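Local coordinates for protein mannan endo-1,6-alpha-mannosidase (Chaetomium thermophilum, PDB 6RY0) that probably cleaves alpha-1,6-mannosidic linkages in unbranched mannans, as a glycosyl hydrolase family 76 enzyme linked to the transfer of GPI-anchored glycoproteins into the fungal cell wall, at residues Tyr326-Met331 with Arg350-Ala355. Sequence-based numbering, arbitrary orientation.
Sequences YVHRWM and RTSAEA
His328 reaches from helix 323-337 to Ser352 on helix 342-358, bridging backbones whose nearest CA atoms, His328 CA and Ala353 CA, are 8.5 Å apart. Its CB points toward the second helix and carries the imidazole to it. From CG the ring divides: on one branch CD2 ends 4.0 Å from Ser352 OG, while on the other, beyond ND1, CE1 lies 3.5 Å from Ser352 CB. CE1 also comes within 3.7 Å of Ala353 N, approached obliquely, and within 4.3 Å of Ala353 CB. At the tip, NE2 makes the single hydrogen bond between the segments, 2.8 Å to Ser352 OG, bent to 153°. The hydroxyl oxygen sits at the ring edge, in its plane; OG stands anti to the Ser352 backbone N (chi1 -175°), which turns it to the imidazole. Ser352 OG also bonds to Val304 N, so two partners grip this buried hydroxyl. Were His328 replaced by an alanine, Ser352 OG would probably lose its imidazole mate while keeping the bond to Val304 N, and a gap would be likely to open between the helices. Ala398 of helix 389-401 touches the His328 side chain. Joining consecutive, roughly antiparallel helices, this buried polar link is consistent with inner-to-outer helix pairing in the (alpha/alpha)6 barrel of glycosyl hydrolase family 76.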
loop_
_atom_site.group_PDB
_atom_site.type_symbol
_atom_site.label_atom_id
_atom_site.label_comp_id
_atom_site.label_asym_id
_atom_site.label_seq_id
_atom_site.Cartn_x
_atom_site.Cartn_y
_atom_site.Cartn_z
ATOM N N TYR A 326 3.902 -3.203 -3.931
ATOM C CA TYR A 326 3.192 -3.433 -2.664
ATOM C C TYR A 326 3.113 -4.919 -2.355
ATOM O O TYR A 326 3.299 -5.333 -1.208
ATOM C CB TYR A 326 1.765 -2.874 -2.680
ATOM C CG TYR A 326 1.659 -1.492 -3.254
ATOM C CD1 TYR A 326 2.672 -0.556 -3.120
ATOM C CD2 TYR A 326 0.536 -1.113 -3.951
ATOM C CE1 TYR A 326 2.579 0.700 -3.687
ATOM C CE2 TYR A 326 0.412 0.155 -4.509
ATOM C CZ TYR A 326 1.438 1.046 -4.380
ATOM O OH TYR A 326 1.396 2.299 -4.969
ATOM N N VAL A 327 2.848 -5.742 -3.367
ATOM C CA VAL A 327 2.783 -7.191 -3.170
ATOM C C VAL A 327 4.076 -7.675 -2.521
ATOM O O VAL A 327 4.067 -8.405 -1.533
ATOM C CB VAL A 327 2.485 -7.913 -4.492
ATOM C CG1 VAL A 327 2.594 -9.404 -4.300
ATOM C CG2 VAL A 327 1.134 -7.521 -5.036
ATOM N N HIS A 328 5.215 -7.274 -3.096
ATOM C CA HIS A 328 6.487 -7.696 -2.527
ATOM C C HIS A 328 6.679 -7.221 -1.096
ATOM O O HIS A 328 7.033 -8.001 -0.222
ATOM C CB HIS A 328 7.656 -7.173 -3.405
ATOM C CG HIS A 328 8.012 -8.097 -4.532
ATOM N ND1 HIS A 328 9.094 -8.929 -4.450
ATOM C CD2 HIS A 328 7.458 -8.339 -5.761
ATOM C CE1 HIS A 328 9.172 -9.639 -5.577
ATOM N NE2 HIS A 328 8.199 -9.305 -6.400
ATOM N N ARG A 329 6.487 -5.930 -0.856
ATOM C CA ARG A 329 6.774 -5.388 0.484
ATOM C C ARG A 329 5.850 -5.986 1.529
ATOM O O ARG A 329 6.284 -6.291 2.648
ATOM C CB ARG A 329 6.654 -3.843 0.485
ATOM C CG ARG A 329 7.812 -3.140 -0.120
ATOM C CD ARG A 329 7.498 -1.642 -0.429
ATOM N NE ARG A 329 6.977 -1.004 0.716
ATOM C CZ ARG A 329 5.871 -0.275 0.751
ATOM N NH1 ARG A 329 5.143 0.032 -0.322
ATOM N NH2 ARG A 329 5.448 0.175 1.951
ATOM N N TRP A 330 4.574 -6.104 1.192
ATOM C CA TRP A 330 3.583 -6.609 2.136
ATOM C C TRP A 330 3.785 -8.099 2.388
ATOM O O TRP A 330 3.734 -8.550 3.541
ATOM C CB TRP A 330 2.179 -6.335 1.637
ATOM C CG TRP A 330 1.803 -4.894 1.594
ATOM C CD1 TRP A 330 2.384 -3.859 2.241
ATOM C CD2 TRP A 330 0.740 -4.342 0.813
ATOM N NE1 TRP A 330 1.748 -2.681 1.884
ATOM C CE2 TRP A 330 0.733 -2.965 1.011
ATOM C CE3 TRP A 330 -0.194 -4.895 -0.058
ATOM C CZ2 TRP A 330 -0.190 -2.129 0.408
ATOM C CZ3 TRP A 330 -1.090 -4.065 -0.693
ATOM C CH2 TRP A 330 -1.089 -2.697 -0.436
ATOM N N MET A 331 4.021 -8.878 1.335
ATOM C CA MET A 331 4.269 -10.312 1.529
ATOM C C MET A 331 5.532 -10.563 2.344
ATOM O O MET A 331 5.584 -11.484 3.152
ATOM C CB MET A 331 4.303 -11.062 0.209
ATOM C CG MET A 331 2.925 -11.152 -0.455
ATOM S SD MET A 331 2.898 -12.058 -2.013
ATOM C CE MET A 331 3.045 -13.734 -1.423
ATOM N N ARG A 350 11.930 -14.011 -4.213
ATOM C CA ARG A 350 13.265 -13.979 -4.792
ATOM C C ARG A 350 13.228 -14.152 -6.310
ATOM O O ARG A 350 13.893 -13.387 -7.028
ATOM C CB ARG A 350 14.140 -15.053 -4.142
ATOM C CG ARG A 350 15.450 -15.309 -4.817
ATOM C CD ARG A 350 16.392 -14.174 -4.582
ATOM N NE ARG A 350 17.528 -14.289 -5.499
ATOM C CZ ARG A 350 18.625 -13.573 -5.390
ATOM N NH1 ARG A 350 18.766 -12.751 -4.342
ATOM N NH2 ARG A 350 19.556 -13.682 -6.321
ATOM N N THR A 351 12.516 -15.154 -6.829
ATOM C CA THR A 351 12.469 -15.307 -8.267
ATOM C C THR A 351 11.792 -14.107 -8.940
ATOM O O THR A 351 12.152 -13.706 -10.047
ATOM C CB THR A 351 11.816 -16.628 -8.708
ATOM O OG1 THR A 351 10.575 -16.806 -8.017
ATOM C CG2 THR A 351 12.729 -17.795 -8.365
ATOM N N SER A 352 10.807 -13.508 -8.274
ATOM C CA SER A 352 10.112 -12.367 -8.843
ATOM C C SER A 352 11.061 -11.165 -8.896
ATOM O O SER A 352 11.104 -10.456 -9.915
ATOM C CB SER A 352 8.842 -12.103 -8.037
ATOM O OG SER A 352 8.064 -11.081 -8.585
ATOM N N ALA A 353 11.821 -10.914 -7.828
ATOM C CA ALA A 353 12.783 -9.834 -7.811
ATOM C C ALA A 353 13.932 -10.077 -8.813
ATOM O O ALA A 353 14.427 -9.121 -9.390
ATOM C CB ALA A 353 13.362 -9.638 -6.428
ATOM N N GLU A 354 14.340 -11.327 -9.008
ATOM C CA GLU A 354 15.323 -11.621 -10.047
ATOM C C GLU A 354 14.812 -11.177 -11.388
ATOM O O GLU A 354 15.561 -10.597 -12.175
ATOM C CB GLU A 354 15.661 -13.114 -10.080
ATOM C CG GLU A 354 16.474 -13.580 -8.929
ATOM C CD GLU A 354 16.770 -15.060 -8.932
ATOM O OE1 GLU A 354 16.336 -15.767 -9.871
ATOM O OE2 GLU A 354 17.444 -15.530 -7.987
ATOM N N ALA A 355 13.554 -11.455 -11.695
ATOM C CA ALA A 355 12.982 -11.034 -12.961
ATOM C C ALA A 355 12.895 -9.520 -13.030
ATOM O O ALA A 355 13.162 -8.904 -14.074
ATOM C CB ALA A 355 11.629 -11.685 -13.161
#